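Local coordinates for protein afamin (PDB 6FAK) that carries hydrophobic molecules in body fluids, binds vitamin E and keeps lipidated Wnt proteins soluble and active, at residues Glu239-Ser242 with Ser243-Gly247; Asp259-Lys262 with Val263-Ile267. One frame throughout, in Å; residues are numbered along the deposited sequence. Where two conformers were deposited one is given.

Contact 1. Residues Glu239-Ser242 with Ser243-Gly247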
loop_
_atom_site.group_PDB
_atom_site.type_symbol
_atom_site.label_atom_id
_atom_site.label_comp_id
_atom_site.label_asym_id
_atom_site.label_seq_id
_atom_site.Cartn_x
_atom_site.Cartn_y
_atom_site.Cartn_z
ATOM N N GLU A 239 -10.665 1.503 -18.854
ATOM C CA GLU A 239 -10.197 2.824 -19.308
ATOM C C GLU A 239 -10.435 3.943 -18.291
ATOM O O GLU A 239 -9.514 4.740 -18.031
ATOM C CB GLU A 239 -10.815 3.217 -20.669
ATOM C CG GLU A 239 -10.293 2.378 -21.812
ATOM C CD GLU A 239 -9.125 3.031 -22.519
ATOM O OE1 GLU A 239 -8.305 3.727 -21.865
ATOM O OE2 GLU A 239 -9.033 2.876 -23.754
ATOM N N ASP A 240 -11.626 3.963 -17.689
ATOM C CA ASP A 240 -11.941 4.906 -16.631
ATOM C C ASP A 240 -11.072 4.691 -15.376
ATOM O O ASP A 240 -10.548 5.676 -14.800
ATOM C CB ASP A 240 -13.423 4.868 -16.255
ATOM C CG ASP A 240 -14.362 5.459 -17.335
ATOM O OD1 ASP A 240 -13.925 6.100 -18.314
ATOM O OD2 ASP A 240 -15.593 5.260 -17.196
ATOM N N VAL A 241 -10.896 3.430 -14.970
ATOM C CA VAL A 241 -10.059 3.123 -13.841
ATOM C C VAL A 241 -8.596 3.526 -14.070
ATOM O O VAL A 241 -7.984 4.104 -13.151
ATOM C CB VAL A 241 -10.166 1.642 -13.435
ATOM C CG1 VAL A 241 -9.240 1.341 -12.297
ATOM C CG2 VAL A 241 -11.566 1.315 -12.979
ATOM N N SER A 242 -8.045 3.222 -15.248
ATOM C CA SER A 242 -6.667 3.566 -15.549
ATOM C C SER A 242 -6.426 5.098 -15.494
ATOM O O SER A 242 -5.456 5.549 -14.882
ATOM C CB SER A 242 -6.222 2.958 -16.876
ATOM O OG SER A 242 -4.937 3.390 -17.226
ATOM N N SER A 243 -7.319 5.880 -16.102
ATOM C CA SER A 243 -7.297 7.351 -15.962
ATOM C C SER A 243 -7.374 7.794 -14.512
ATOM O O SER A 243 -6.633 8.675 -14.105
ATOM C CB SER A 243 -8.461 8.009 -16.790
ATOM O OG SER A 243 -8.147 7.775 -18.143
ATOM N N ASN A 244 -8.244 7.161 -13.731
ATOM C CA ASN A 244 -8.381 7.415 -12.321
ATOM C C ASN A 244 -7.057 7.208 -11.573
ATOM O O ASN A 244 -6.636 8.090 -10.804
ATOM C CB ASN A 244 -9.480 6.498 -11.764
ATOM C CG ASN A 244 -9.959 6.876 -10.387
ATOM O OD1 ASN A 244 -9.561 7.893 -9.797
ATOM N ND2 ASN A 244 -10.896 6.066 -9.882
ATOM N N TYR A 245 -6.395 6.070 -11.781
ATOM C CA TYR A 245 -5.041 5.879 -11.224
ATOM C C TYR A 245 -4.000 6.882 -11.751
ATOM O O TYR A 245 -3.193 7.321 -10.981
ATOM C CB TYR A 245 -4.509 4.452 -11.401
ATOM C CG TYR A 245 -5.056 3.578 -10.368
ATOM C CD1 TYR A 245 -4.391 3.409 -9.165
ATOM C CD2 TYR A 245 -6.237 2.923 -10.556
ATOM C CE1 TYR A 245 -4.909 2.601 -8.191
ATOM C CE2 TYR A 245 -6.754 2.115 -9.585
ATOM C CZ TYR A 245 -6.074 1.964 -8.397
ATOM O OH TYR A 245 -6.611 1.208 -7.401
ATOM N N ASP A 246 -4.039 7.256 -13.029
ATOM C CA ASP A 246 -3.088 8.228 -13.542
ATOM C C ASP A 246 -3.099 9.534 -12.681
ATOM O O ASP A 246 -2.025 10.036 -12.298
ATOM C CB ASP A 246 -3.291 8.564 -15.041
ATOM C CG ASP A 246 -2.858 7.408 -15.992
ATOM O OD1 ASP A 246 -2.160 6.437 -15.572
ATOM O OD2 ASP A 246 -3.285 7.468 -17.172
ATOM N N GLY A 247 -4.283 10.069 -12.400
ATOM C CA GLY A 247 -4.400 11.341 -11.661
ATOM C C GLY A 247 -4.127 11.136 -10.176
ATOM O O GLY A 247 -3.492 11.965 -9.525
HETATM O O HOH W 1 -7.548 5.460 -19.883
HETATM O O HOH W 2 -3.234 3.827 -15.071
HETATM O O HOH W 3 -4.976 5.526 -18.646
#
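V241 and Y245, one helical turn apart, make the apolar side-chain contact. The two side chains run side by side, and V241 CG1 meets the Y245 ring at its edge, in the ring plane, 3.8 Å from CE2. CG1 gets there because it stands anti to the backbone N (chi1 178°). An alanine in place of Y245 would probably leave V241 CG1 without its aromatic neighbour and open a gap towards Y218 and F153, whose rings meet that of Y245.

Four i to i+4 backbone hydrogen bonds define the turn, from S243 N to E239 O through D246 N to S242 O (2.9 Å).

E239, S243, S242 and D246 are joined through water. One water donates to both E239 O and E239 OE1 and accepts from S243 OG (3.0 Å). A second donates to S242 O and to D246 OD1 (2.9 Å). Less certain, because S242 has two conformers, are the bonds of its OG to this water and to a third, which donates to D246 OD2.

Within helix 231-250, V241 also packs on Y218 and L222 of helix 216-225, Y245 touches Y198 and V202 of helix 177-209, and D240 and N244 face helix 253-268, where H266 and T260 are their polar partners.

Contact 2. Residues Asp259-Lys262 with Val263-Ile267; sequences DTSK and VMNHI
S261 and N265 meet one turn apart, with the flat end of the asparagine lying against the serine carbonyl. N265 CG is 3.2 Å from S261 O, while N265 ND2 stands 3.6 Å from S261 OG. The amide reaches this place because CG is anti to the carbonyl carbon and beside the backbone N (chi1 -66°), which folds it back towards the preceding turn. V263 and M264 use the same kind of torsion: V263 CG2 lies 3.5 Å from D259 O, and M264 CG packs 3.4 Å from T260 O. Beyond CG the methionine bends at chi2 (-48°), and M264 CE comes within 4.3 Å of T260 CG2, a loose apolar approach.

Beneath these side chains the backbone fixes the spacing. V263 N, M264 N and N265 N donate in turn to D259 O, T260 O and S261 O. The bond from H266 N to K262 O measures 2.8 Å, with an N-H...O angle of 167°.

The next shell sets the polar ends. S261 OG is hydrogen-bonded to T14 OG1. T260 OG1 bonds back into its own helix, to C256 O, and probably also meets N244 OD1, two acceptors that would have to share its one proton. R289, I293 and I294 of helix 288-295 pack on M264.

S261 and H266 thus spend their side-chain bonds outside this helix. Both nitrogens of the H266 ring meet carboxylates, ND1 at D240 OD2 and NE2 at E233 OE2, an arrangement that would probably favour the doubly protonated, positively charged imidazole.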
loop_
_atom_site.group_PDB
_atom_site.type_symbol
_atom_site.label_atom_id
_atom_site.label_comp_id
_atom_site.label_asym_id
_atom_site.label_seq_id
_atom_site.Cartn_x
_atom_site.Cartn_y
_atom_site.Cartn_z
ATOM N N ASP A 259 -12.313 11.768 -11.226
ATOM C CA ASP A 259 -12.192 10.468 -11.903
ATOM C C ASP A 259 -12.742 9.323 -11.068
ATOM O O ASP A 259 -13.279 8.383 -11.642
ATOM C CB ASP A 259 -10.748 10.146 -12.351
ATOM C CG ASP A 259 -10.229 11.102 -13.396
ATOM O OD1 ASP A 259 -11.052 11.818 -13.964
ATOM O OD2 ASP A 259 -9.000 11.147 -13.658
ATOM N N THR A 260 -12.581 9.354 -9.739
ATOM C CA THR A 260 -13.174 8.339 -8.883
ATOM C C THR A 260 -14.724 8.383 -9.017
ATOM O O THR A 260 -15.356 7.361 -9.232
ATOM C CB THR A 260 -12.746 8.539 -7.417
ATOM O OG1 THR A 260 -11.320 8.380 -7.302
ATOM C CG2 THR A 260 -13.436 7.528 -6.467
ATOM N N SER A 261 -15.297 9.580 -8.961
ATOM C CA SER A 261 -16.732 9.740 -9.137
ATOM C C SER A 261 -17.208 9.223 -10.518
ATOM O O SER A 261 -18.221 8.526 -10.626
ATOM C CB SER A 261 -17.136 11.196 -8.914
ATOM O OG SER A 261 -18.460 11.386 -9.327
ATOM N N LYS A 262 -16.453 9.505 -11.561
ATOM C CA LYS A 262 -16.751 8.935 -12.884
ATOM C C LYS A 262 -16.791 7.388 -12.880
ATOM O O LYS A 262 -17.701 6.792 -13.448
ATOM C CB LYS A 262 -15.735 9.433 -13.910
ATOM C CG LYS A 262 -16.033 9.046 -15.365
ATOM C CD LYS A 262 -15.063 9.730 -16.320
ATOM C CE LYS A 262 -15.496 9.574 -17.771
ATOM N NZ LYS A 262 -14.446 10.012 -18.750
ATOM N N VAL A 263 -15.794 6.739 -12.279
ATOM C CA VAL A 263 -15.752 5.292 -12.209
ATOM C C VAL A 263 -17.030 4.744 -11.478
ATOM O O VAL A 263 -17.719 3.831 -11.996
ATOM C CB VAL A 263 -14.432 4.789 -11.574
ATOM C CG1 VAL A 263 -14.494 3.334 -11.183
ATOM C CG2 VAL A 263 -13.235 5.008 -12.513
ATOM N N MET A 264 -17.383 5.352 -10.348
ATOM C CA MET A 264 -18.515 4.878 -9.543
ATOM C C MET A 264 -19.836 5.080 -10.278
ATOM O O MET A 264 -20.686 4.164 -10.317
ATOM C CB MET A 264 -18.512 5.558 -8.166
ATOM C CG MET A 264 -17.243 5.300 -7.379
ATOM S SD MET A 264 -16.791 3.556 -7.379
ATOM C CE MET A 264 -15.200 3.596 -6.567
ATOM N N ASN A 265 -19.963 6.231 -10.921
ATOM C CA ASN A 265 -21.086 6.503 -11.805
ATOM C C ASN A 265 -21.165 5.537 -12.990
ATOM O O ASN A 265 -22.260 5.062 -13.300
ATOM C CB ASN A 265 -21.092 7.968 -12.268
ATOM C CG ASN A 265 -21.348 8.953 -11.093
ATOM O OD1 ASN A 265 -21.672 8.545 -9.952
ATOM N ND2 ASN A 265 -21.181 10.252 -11.365
ATOM N N HIS A 266 -20.043 5.261 -13.653
ATOM C CA HIS A 266 -19.983 4.204 -14.705
ATOM C C HIS A 266 -20.489 2.832 -14.176
ATOM O O HIS A 266 -21.372 2.215 -14.759
ATOM C CB HIS A 266 -18.560 4.077 -15.243
ATOM C CG HIS A 266 -18.423 3.258 -16.481
ATOM N ND1 HIS A 266 -17.438 3.506 -17.404
ATOM C CD2 HIS A 266 -19.132 2.209 -16.965
ATOM C CE1 HIS A 266 -17.545 2.656 -18.406
ATOM N NE2 HIS A 266 -18.563 1.856 -18.160
ATOM N N ILE A 267 -19.954 2.387 -13.062
ATOM C CA ILE A 267 -20.387 1.160 -12.412
ATOM C C ILE A 267 -21.905 1.217 -12.103
ATOM O O ILE A 267 -22.672 0.405 -12.624
ATOM C CB ILE A 267 -19.567 0.908 -11.142
ATOM C CG1 ILE A 267 -18.117 0.532 -11.539
ATOM C CG2 ILE A 267 -20.147 -0.200 -10.250
ATOM C CD1 ILE A 267 -17.149 0.441 -10.389
#

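Contact 1 lies on helix 231-250 and contact 2 on helix 253-268, the next helix in the chain, with centres about 10 Å apart. They come in series, contact 1 closing before contact 2 opens. Two polar side-chain pairs, both probably hydrogen bonds, join residues 239-247 to residues 259-267. Besides these, V263 CG2 packs 3.6 Å from the carbonyl oxygen D240 O, and the V263 side chain touches that of V241. The two turns thus meet through polar links as well as apolar packing. Both belong to the second albumin repeat and to its binding region for hydrophobic ligands, so the pairing joins consecutive helices of that region.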